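Local atomic coordinates of YcaO (Methanopyrus kandleri, PDB entry 6CIB), a protein that binds adenine nucleotide with magnesium and, as a YcaO enzyme linked to ribosomal peptide backbone thioamidation, probably uses ATP to activate a peptide amide. Residues 78-83 against 340-345; 164-169 against 209-214; 171-174 against 178-181. All blocks are in the same frame, centred on the assembly; numbering follows the deposited sequence.

Contact 1. Residues 78-83 against 340-345; sequences ECVERA and ENLDVP. With MG (magnesium ion), chain H; ADP (adenosine-5'-diphosphate), chain G.
V80, a buried residue of helix 68-85, packs against V344 and L342 of the loop that joins the neighbouring antiparallel strands 332-336 and 346-351 of the YcaO domain. The tight part is small and wholly apolar. V80 and V344 meet tip to tip, with V80 CG1 3.8 Å from V344 CG1; the methyl reaches there because it stands anti to the V80 backbone N (chi1 168°). The same V80 CG1 brushes L342 CD1 at 4.3 Å, so one methyl serves both loop side chains. An inverse gamma turn centred on D343 puts L342 and V344 on the helix side; its V344 N to L342 O bond is weak. L28 of helix 28-31 touches all three apolar side chains and helps bury them.

The other side of the loop is loose: E340, N341 and D343 are exposed, and D343 makes a long, weak ion pair with R26. Beyond V344, P345 pairs its backbone with G151, which lines the ADP pocket, so the loop also borders the nucleotide site.

Around the helix from V80, the carboxylates turn to the ligands. CG of E81 stands between its backbone N and carbonyl carbon (chi1 76°), and the extended chain beyond carries the carboxylate to the magnesium ion, which the carbonyl oxygen of L148 also binds. ADP O3' donates to E81 OE1, but the modelled 2.4 Å is too short to be trusted. Water 1, a magnesium ligand, lies within 2.9 Å of both E78 OE1 and ADP O3B of the beta-phosphate and can donate toward either. Both E81 oxygens approach magnesium from one side, OE2 at 2.6 Å and OE1 at 2.8 Å.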
loop_
_atom_site.group_PDB
_atom_site.type_symbol
_atom_site.label_atom_id
_atom_site.label_comp_id
_atom_site.label_asym_id
_atom_site.label_seq_id
_atom_site.Cartn_x
_atom_site.Cartn_y
_atom_site.Cartn_z
ATOM N N GLU A 78 -3.555 4.602 -10.005
ATOM C CA GLU A 78 -3.410 5.434 -8.810
ATOM C C GLU A 78 -4.366 6.631 -8.877
ATOM O O GLU A 78 -5.088 6.907 -7.911
ATOM C CB GLU A 78 -1.955 5.899 -8.667
ATOM C CG GLU A 78 -1.661 6.832 -7.495
ATOM C CD GLU A 78 -1.437 6.112 -6.180
ATOM O OE1 GLU A 78 -0.756 5.063 -6.165
ATOM O OE2 GLU A 78 -1.927 6.614 -5.148
ATOM N N CYS A 79 -4.371 7.332 -10.015
ATOM C CA CYS A 79 -5.327 8.418 -10.253
ATOM C C CYS A 79 -6.780 7.953 -10.150
ATOM O O CYS A 79 -7.604 8.651 -9.563
ATOM C CB CYS A 79 -5.063 9.091 -11.602
ATOM S SG CYS A 79 -3.474 9.924 -11.642
ATOM N N VAL A 80 -7.070 6.765 -10.687
ATOM C CA VAL A 80 -8.430 6.208 -10.705
ATOM C C VAL A 80 -8.928 5.896 -9.284
ATOM O O VAL A 80 -10.033 6.310 -8.920
ATOM C CB VAL A 80 -8.555 4.971 -11.642
ATOM C CG1 VAL A 80 -9.875 4.238 -11.423
ATOM C CG2 VAL A 80 -8.467 5.385 -13.107
ATOM N N GLU A 81 -8.107 5.197 -8.488
ATOM C CA GLU A 81 -8.475 4.871 -7.113
ATOM C C GLU A 81 -8.754 6.125 -6.276
ATOM O O GLU A 81 -9.684 6.125 -5.471
ATOM C CB GLU A 81 -7.450 3.936 -6.432
ATOM C CG GLU A 81 -6.149 4.586 -5.998
ATOM C CD GLU A 81 -5.291 3.702 -5.116
ATOM O OE1 GLU A 81 -4.981 2.568 -5.519
ATOM O OE2 GLU A 81 -4.896 4.151 -4.016
ATOM N N ARG A 82 -7.964 7.184 -6.481
ATOM C CA ARG A 82 -8.154 8.440 -5.750
ATOM C C ARG A 82 -9.466 9.140 -6.117
ATOM O O ARG A 82 -10.141 9.677 -5.238
ATOM C CB ARG A 82 -6.946 9.379 -5.902
ATOM C CG ARG A 82 -5.674 8.894 -5.212
ATOM C CD ARG A 82 -5.799 8.832 -3.691
ATOM N NE ARG A 82 -5.780 10.172 -3.089
ATOM C CZ ARG A 82 -4.679 10.808 -2.692
ATOM N NH1 ARG A 82 -3.490 10.232 -2.816
ATOM N NH2 ARG A 82 -4.768 12.021 -2.167
ATOM N N ALA A 83 -9.834 9.109 -7.397
ATOM C CA ALA A 83 -11.128 9.647 -7.838
ATOM C C ALA A 83 -12.295 8.837 -7.267
ATOM O O ALA A 83 -13.295 9.406 -6.828
ATOM C CB ALA A 83 -11.200 9.709 -9.350
ATOM N N GLU A 340 -19.696 4.070 -11.184
ATOM C CA GLU A 340 -20.668 3.620 -12.191
ATOM C C GLU A 340 -20.201 3.917 -13.623
ATOM O O GLU A 340 -20.211 3.025 -14.471
ATOM C CB GLU A 340 -22.053 4.232 -11.927
ATOM C CG GLU A 340 -22.667 3.851 -10.581
ATOM C CD GLU A 340 -23.929 4.635 -10.232
ATOM O OE1 GLU A 340 -24.105 5.782 -10.708
ATOM O OE2 GLU A 340 -24.753 4.099 -9.460
ATOM N N ASN A 341 -19.769 5.157 -13.867
ATOM C CA ASN A 341 -19.319 5.596 -15.194
ATOM C C ASN A 341 -18.021 4.906 -15.643
ATOM O O ASN A 341 -17.995 4.274 -16.707
ATOM C CB ASN A 341 -19.220 7.131 -15.281
ATOM C CG ASN A 341 -18.326 7.732 -14.206
ATOM O OD1 ASN A 341 -18.605 7.625 -13.009
ATOM N ND2 ASN A 341 -17.246 8.377 -14.632
ATOM N N LEU A 342 -16.964 5.011 -14.832
ATOM C CA LEU A 342 -15.730 4.256 -15.064
ATOM C C LEU A 342 -15.952 2.845 -14.562
ATOM O O LEU A 342 -16.031 2.620 -13.353
ATOM C CB LEU A 342 -14.546 4.856 -14.295
ATOM C CG LEU A 342 -14.141 6.325 -14.295
ATOM C CD1 LEU A 342 -12.965 6.489 -13.354
ATOM C CD2 LEU A 342 -13.757 6.791 -15.683
ATOM N N ASP A 343 -16.050 1.885 -15.471
ATOM C CA ASP A 343 -16.208 0.494 -15.059
ATOM C C ASP A 343 -14.854 -0.103 -14.621
ATOM O O ASP A 343 -14.315 -1.007 -15.264
ATOM C CB ASP A 343 -16.892 -0.327 -16.163
ATOM C CG ASP A 343 -17.421 -1.658 -15.662
ATOM O OD1 ASP A 343 -18.144 -1.680 -14.640
ATOM O OD2 ASP A 343 -17.112 -2.687 -16.301
ATOM N N VAL A 344 -14.300 0.448 -13.538
ATOM C CA VAL A 344 -13.001 0.024 -13.001
ATOM C C VAL A 344 -13.206 -0.411 -11.556
ATOM O O VAL A 344 -13.600 0.407 -10.723
ATOM C CB VAL A 344 -11.931 1.146 -13.038
ATOM C CG1 VAL A 344 -10.604 0.635 -12.492
ATOM C CG2 VAL A 344 -11.751 1.705 -14.444
ATOM N N PRO A 345 -12.948 -1.698 -11.257
ATOM C CA PRO A 345 -13.032 -2.183 -9.878
ATOM C C PRO A 345 -12.087 -1.432 -8.939
ATOM O O PRO A 345 -10.876 -1.396 -9.174
ATOM C CB PRO A 345 -12.623 -3.659 -9.996
ATOM C CG PRO A 345 -12.960 -4.033 -11.401
ATOM C CD PRO A 345 -12.711 -2.797 -12.215
HETATM MG MG MG H . -3.474 2.128 -3.245
HETATM P PB ADP G . 0.786 0.414 -4.740
HETATM O O1B ADP G . -0.587 -0.224 -4.723
HETATM O O2B ADP G . 1.742 -0.124 -3.694
HETATM O O3B ADP G . 0.791 1.921 -4.852
HETATM P PA ADP G . 1.390 0.324 -7.578
HETATM O O1A ADP G . 1.896 -0.852 -8.367
HETATM O O2A ADP G . 2.165 1.609 -7.702
HETATM O O3A ADP G . 1.448 -0.203 -6.073
HETATM O "O5'" ADP G . -0.154 0.551 -7.961
HETATM C "C5'" ADP G . -0.893 1.782 -7.858
HETATM C "C4'" ADP G . -2.382 1.502 -8.131
HETATM O "O4'" ADP G . -2.543 0.941 -9.443
HETATM C "C3'" ADP G . -2.995 0.464 -7.185
HETATM O "O3'" ADP G . -4.401 0.729 -7.014
HETATM C "C2'" ADP G . -2.821 -0.845 -7.932
HETATM O "O2'" ADP G . -3.739 -1.848 -7.504
HETATM C "C1'" ADP G . -3.041 -0.408 -9.377
HETATM N N9 ADP G . -2.304 -1.233 -10.361
HETATM C C8 ADP G . -0.965 -1.337 -10.446
HETATM N N7 ADP G . -0.609 -2.171 -11.449
HETATM C C5 ADP G . -1.730 -2.597 -12.040
HETATM C C6 ADP G . -2.050 -3.495 -13.174
HETATM N N6 ADP G . -1.058 -4.092 -13.876
HETATM N N1 ADP G . -3.359 -3.689 -13.468
HETATM C C2 ADP G . -4.357 -3.094 -12.771
HETATM N N3 ADP G . -4.132 -2.260 -11.730
HETATM C C4 ADP G . -2.857 -1.977 -11.326
HETATM O O HOH W 1 -1.684 3.215 -4.083
HETATM O O HOH W 2 -2.757 0.025 -3.340
HETATM O O HOH W 3 -3.329 2.967 -1.200
#

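Contact 2. Residues 164-169 against 209-214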
loop_
_atom_site.group_PDB
_atom_site.type_symbol
_atom_site.label_atom_id
_atom_site.label_comp_id
_atom_site.label_asym_id
_atom_site.label_seq_id
_atom_site.Cartn_x
_atom_site.Cartn_y
_atom_site.Cartn_z
ATOM N N GLU A 164 -1.385 -4.319 1.357
ATOM C CA GLU A 164 -1.030 -2.986 1.854
ATOM C C GLU A 164 -1.313 -2.821 3.356
ATOM O O GLU A 164 -0.479 -2.283 4.094
ATOM C CB GLU A 164 -1.747 -1.910 1.043
ATOM C CG GLU A 164 -1.390 -0.487 1.422
ATOM C CD GLU A 164 -1.953 0.500 0.427
ATOM O OE1 GLU A 164 -3.043 1.045 0.685
ATOM O OE2 GLU A 164 -1.322 0.686 -0.635
ATOM N N VAL A 165 -2.481 -3.284 3.795
ATOM C CA VAL A 165 -2.860 -3.237 5.220
ATOM C C VAL A 165 -1.880 -4.053 6.092
ATOM O O VAL A 165 -1.467 -3.591 7.161
ATOM C CB VAL A 165 -4.344 -3.657 5.458
ATOM C CG1 VAL A 165 -4.656 -3.752 6.953
ATOM C CG2 VAL A 165 -5.311 -2.662 4.814
ATOM N N VAL A 166 -1.495 -5.243 5.624
ATOM C CA VAL A 166 -0.502 -6.084 6.321
ATOM C C VAL A 166 0.849 -5.366 6.378
ATOM O O VAL A 166 1.496 -5.330 7.428
ATOM C CB VAL A 166 -0.372 -7.483 5.672
ATOM C CG1 VAL A 166 0.728 -8.314 6.334
ATOM C CG2 VAL A 166 -1.701 -8.217 5.758
ATOM N N GLU A 167 1.239 -4.773 5.252
ATOM C CA GLU A 167 2.482 -4.018 5.125
ATOM C C GLU A 167 2.587 -2.897 6.169
ATOM O O GLU A 167 3.599 -2.786 6.876
ATOM C CB GLU A 167 2.577 -3.469 3.700
ATOM C CG GLU A 167 3.745 -2.550 3.423
ATOM C CD GLU A 167 3.551 -1.760 2.145
ATOM O OE1 GLU A 167 3.522 -2.375 1.056
ATOM O OE2 GLU A 167 3.434 -0.524 2.227
ATOM N N ARG A 168 1.536 -2.090 6.275
ATOM C CA ARG A 168 1.522 -0.978 7.230
ATOM C C ARG A 168 1.362 -1.446 8.677
ATOM O O ARG A 168 1.824 -0.771 9.592
ATOM C CB ARG A 168 0.462 0.066 6.861
ATOM C CG ARG A 168 0.513 0.493 5.402
ATOM C CD ARG A 168 1.359 1.717 5.160
ATOM N NE ARG A 168 1.663 1.899 3.738
ATOM C CZ ARG A 168 0.834 2.404 2.822
ATOM N NH1 ARG A 168 -0.415 2.767 3.130
ATOM N NH2 ARG A 168 1.255 2.518 1.568
ATOM N N ASP A 169 0.718 -2.600 8.874
ATOM C CA ASP A 169 0.648 -3.236 10.200
ATOM C C ASP A 169 2.048 -3.609 10.699
ATOM O O ASP A 169 2.397 -3.286 11.845
ATOM C CB ASP A 169 -0.293 -4.456 10.200
ATOM C CG ASP A 169 -0.415 -5.105 11.582
ATOM O OD1 ASP A 169 -1.170 -4.600 12.442
ATOM O OD2 ASP A 169 0.253 -6.132 11.801
ATOM N N LEU A 209 10.734 -7.359 7.802
ATOM C CA LEU A 209 9.917 -6.910 8.932
ATOM C C LEU A 209 9.208 -8.094 9.567
ATOM O O LEU A 209 8.909 -9.072 8.870
ATOM C CB LEU A 209 8.892 -5.864 8.482
ATOM C CG LEU A 209 9.339 -4.397 8.427
ATOM C CD1 LEU A 209 10.229 -4.124 7.238
ATOM C CD2 LEU A 209 8.142 -3.474 8.361
ATOM N N PRO A 210 8.954 -8.030 10.894
ATOM C CA PRO A 210 8.105 -9.059 11.500
ATOM C C PRO A 210 6.676 -8.943 10.964
ATOM O O PRO A 210 6.032 -7.899 11.110
ATOM C CB PRO A 210 8.165 -8.725 12.996
ATOM C CG PRO A 210 8.504 -7.269 13.049
ATOM C CD PRO A 210 9.464 -7.087 11.907
ATOM N N SER A 211 6.210 -9.998 10.308
ATOM C CA SER A 211 4.843 -10.059 9.813
ATOM C C SER A 211 3.951 -10.759 10.830
ATOM O O SER A 211 4.294 -11.831 11.335
ATOM C CB SER A 211 4.806 -10.794 8.475
ATOM O OG SER A 211 3.473 -11.000 8.034
ATOM N N ARG A 212 2.800 -10.155 11.107
ATOM C CA ARG A 212 1.803 -10.753 11.997
ATOM C C ARG A 212 0.824 -11.661 11.253
ATOM O O ARG A 212 -0.093 -12.201 11.860
ATOM C CB ARG A 212 1.041 -9.669 12.760
ATOM C CG ARG A 212 1.888 -8.892 13.752
ATOM C CD ARG A 212 1.220 -7.561 14.026
ATOM N NE ARG A 212 0.630 -7.511 15.345
ATOM C CZ ARG A 212 -0.268 -6.624 15.766
ATOM N NH1 ARG A 212 -0.766 -5.681 14.965
ATOM N NH2 ARG A 212 -0.685 -6.706 17.017
ATOM N N VAL A 213 1.029 -11.831 9.943
ATOM C CA VAL A 213 0.150 -12.653 9.107
ATOM C C VAL A 213 0.968 -13.782 8.467
ATOM O O VAL A 213 1.912 -13.533 7.711
ATOM C CB VAL A 213 -0.557 -11.810 8.011
ATOM C CG1 VAL A 213 -1.509 -12.671 7.180
ATOM C CG2 VAL A 213 -1.303 -10.621 8.622
ATOM N N GLU A 214 0.597 -15.023 8.756
ATOM C CA GLU A 214 1.363 -16.153 8.250
ATOM C C GLU A 214 1.175 -16.363 6.754
ATOM O O GLU A 214 0.061 -16.259 6.239
ATOM C CB GLU A 214 1.061 -17.440 9.011
ATOM C CG GLU A 214 2.270 -18.359 9.019
ATOM C CD GLU A 214 1.966 -19.722 9.567
ATOM O OE1 GLU A 214 1.575 -19.801 10.747
ATOM O OE2 GLU A 214 2.126 -20.703 8.808
HETATM O O HOH W 4 1.835 -7.644 9.984
#
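D169 and R212 make the charged link between helix 154-177 and the loop 209-214. R212 NH1 donates to D169 OD1 at 2.8 Å, a salt bridge whose hydrogen bond is bent (N-H...O angle 132°). It uses the syn lone pair of OD1; the carboxylate and guanidinium planes are 5° apart, and the acid lies at the edge of the guanidinium, close to its plane. R212 reaches it by a bend at chi3 (108°). S355 N donates to D169 OD1, and R212 NH2 donates to N366 O. A lysine in place of R212 would probably lose the flat, edge-on pairing with D169 and leave N366 O without its guanidinium donor.

Water 4 accepts from R212 N at 2.9 Å. Its 2.8 Å bond to D169 OD2 is less certain, because that oxygen sits too close to R212 CD in the model.

The loop connects strands 203-209 and 217-224, which pair by backbone bonds between L209 and V218 as in a beta hairpin, and helix 154-177 packs against this connection. Here the contact is apolar: V166 offers both methyls to V213, its CG1 and CG2 each 3.8 Å from V213 CG2. V324 of helix 313-325 touches both valines. S211 OG, which has V216 O and V213 O in reach of its single proton, lies 4.2 Å from V166 CG1.

A separate charge network occupies another face of the helix: R168 NE makes a weak bond to E167 OE2, and E164, a magnesium ligand in another structure of this protein, accepts from G147 N through OE1.

Contact 3. Residues 171-174 against 178-181; sequences WSIV and RIHP
I179 folds back over I173 and V174 at the C-terminal end of helix 154-177, where R178, with positive phi (49°), breaks the helical path in a left-handed conformation. I179 N then donates to V174 O, five residues back, at 2.9 Å. This six-to-one bond, with apolar residues at both its ends, is consistent with a Schellman-type helix end. The donor lies in the carbonyl plane on a lone pair of V174 O, although the N-H...O angle of 136° is far from straight.

The side chain of I179 fills the hollow along the last turns. Its CB rests 4.0 Å from V174 CA, and its extended arm runs alongside I173, both pointing the same way, until I179 CD1 meets I173 CG2 at 3.6 Å and also lies near I173 O.

V174 is the matching bump. Its CG1, anti to the backbone N (chi1 170°), pushes into the notch formed by the I179 carbonyl and the P181 ring, while CG2 faces I179 CB at 4.3 Å. W292 of helix 290-293 packs on V174 and P181 together, and L209 of strand 203-209 also touches V174. The CB of R178 points away from the helix residues, and its NH2 bonds to L288 O.

P181 crosses V174 at about a right angle, its CD 4.1 Å from V174 CG1, which also lies 3.4 Å from I179 O.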
loop_
_atom_site.group_PDB
_atom_site.type_symbol
_atom_site.label_atom_id
_atom_site.label_comp_id
_atom_site.label_asym_id
_atom_site.label_seq_id
_atom_site.Cartn_x
_atom_site.Cartn_y
_atom_site.Cartn_z
ATOM N N TRP A 171 5.013 -2.386 9.528
ATOM C CA TRP A 171 5.736 -1.130 9.689
ATOM C C TRP A 171 5.333 -0.414 10.990
ATOM O O TRP A 171 6.204 0.072 11.716
ATOM C CB TRP A 171 5.555 -0.252 8.438
ATOM C CG TRP A 171 6.294 1.053 8.435
ATOM C CD1 TRP A 171 7.378 1.397 9.198
ATOM C CD2 TRP A 171 6.027 2.182 7.590
ATOM N NE1 TRP A 171 7.780 2.676 8.905
ATOM C CE2 TRP A 171 6.971 3.187 7.926
ATOM C CE3 TRP A 171 5.071 2.453 6.597
ATOM C CZ2 TRP A 171 6.993 4.443 7.297
ATOM C CZ3 TRP A 171 5.087 3.705 5.973
ATOM C CH2 TRP A 171 6.053 4.681 6.323
ATOM N N SER A 172 4.031 -0.392 11.288
ATOM C CA SER A 172 3.511 0.203 12.528
ATOM C C SER A 172 4.031 -0.486 13.796
ATOM O O SER A 172 4.346 0.181 14.773
ATOM C CB SER A 172 1.992 0.205 12.523
ATOM O OG SER A 172 1.497 1.064 11.521
ATOM N N ILE A 173 4.127 -1.812 13.751
ATOM C CA ILE A 173 4.711 -2.616 14.830
ATOM C C ILE A 173 6.189 -2.283 15.077
ATOM O O ILE A 173 6.591 -2.077 16.222
ATOM C CB ILE A 173 4.411 -4.136 14.609
ATOM C CG1 ILE A 173 3.253 -4.571 15.503
ATOM C CG2 ILE A 173 5.599 -5.045 14.884
ATOM C CD1 ILE A 173 1.919 -3.969 15.124
ATOM N N VAL A 174 6.964 -2.202 13.997
ATOM C CA VAL A 174 8.380 -1.832 14.045
ATOM C C VAL A 174 8.587 -0.437 14.657
ATOM O O VAL A 174 9.436 -0.276 15.523
ATOM C CB VAL A 174 9.051 -1.986 12.647
ATOM C CG1 VAL A 174 10.454 -1.377 12.606
ATOM C CG2 VAL A 174 9.119 -3.458 12.256
ATOM N N ARG A 178 9.851 0.187 18.326
ATOM C CA ARG A 178 11.223 0.448 17.851
ATOM C C ARG A 178 12.033 -0.845 17.722
ATOM O O ARG A 178 13.148 -0.964 18.246
ATOM C CB ARG A 178 11.925 1.513 18.698
ATOM C CG ARG A 178 11.302 2.879 18.533
ATOM C CD ARG A 178 12.211 3.974 19.044
ATOM N NE ARG A 178 11.974 5.198 18.287
ATOM C CZ ARG A 178 12.827 5.734 17.417
ATOM N NH1 ARG A 178 14.013 5.178 17.189
ATOM N NH2 ARG A 178 12.494 6.848 16.782
ATOM N N ILE A 179 11.427 -1.818 17.037
ATOM C CA ILE A 179 12.067 -3.082 16.687
ATOM C C ILE A 179 13.186 -2.804 15.686
ATOM O O ILE A 179 13.037 -1.954 14.805
ATOM C CB ILE A 179 11.046 -4.091 16.087
ATOM C CG1 ILE A 179 9.924 -4.387 17.100
ATOM C CG2 ILE A 179 11.739 -5.380 15.638
ATOM C CD1 ILE A 179 8.786 -5.246 16.583
ATOM N N HIS A 180 14.305 -3.510 15.861
ATOM C CA HIS A 180 15.419 -3.532 14.920
ATOM C C HIS A 180 15.266 -4.774 14.022
ATOM O O HIS A 180 15.754 -5.850 14.386
ATOM C CB HIS A 180 16.751 -3.601 15.687
ATOM C CG HIS A 180 17.086 -2.357 16.453
ATOM N ND1 HIS A 180 18.275 -1.684 16.283
ATOM C CD2 HIS A 180 16.397 -1.669 17.396
ATOM C CE1 HIS A 180 18.306 -0.634 17.085
ATOM N NE2 HIS A 180 17.174 -0.598 17.764
ATOM N N PRO A 181 14.577 -4.646 12.855
ATOM C CA PRO A 181 14.375 -5.847 12.036
ATOM C C PRO A 181 15.688 -6.363 11.435
ATOM O O PRO A 181 16.613 -5.561 11.233
ATOM C CB PRO A 181 13.413 -5.369 10.933
ATOM C CG PRO A 181 13.621 -3.903 10.851
ATOM C CD PRO A 181 13.945 -3.459 12.242
#

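In the fold
From the N terminus, helix 68-85 supplies the first half of contact 1, whose partner comes only at 340-345, so that a loop of 256 residues is enclosed. Within that span lies the loop of contact 2, from helix 154-177 to the connection after strand 203-209; within it in turn lies contact 3, the short turn back at the end of the same helix. None cross. Contacts 2 and 3 touch through R212 with I173 and through L209 and P210 with V174. Contact 1 sits on the opposite side of the chain's centre, its nearest atoms about 6 Å from those of contact 2, and ties helix 68-85 to the connection between strands 332-336 and 346-351.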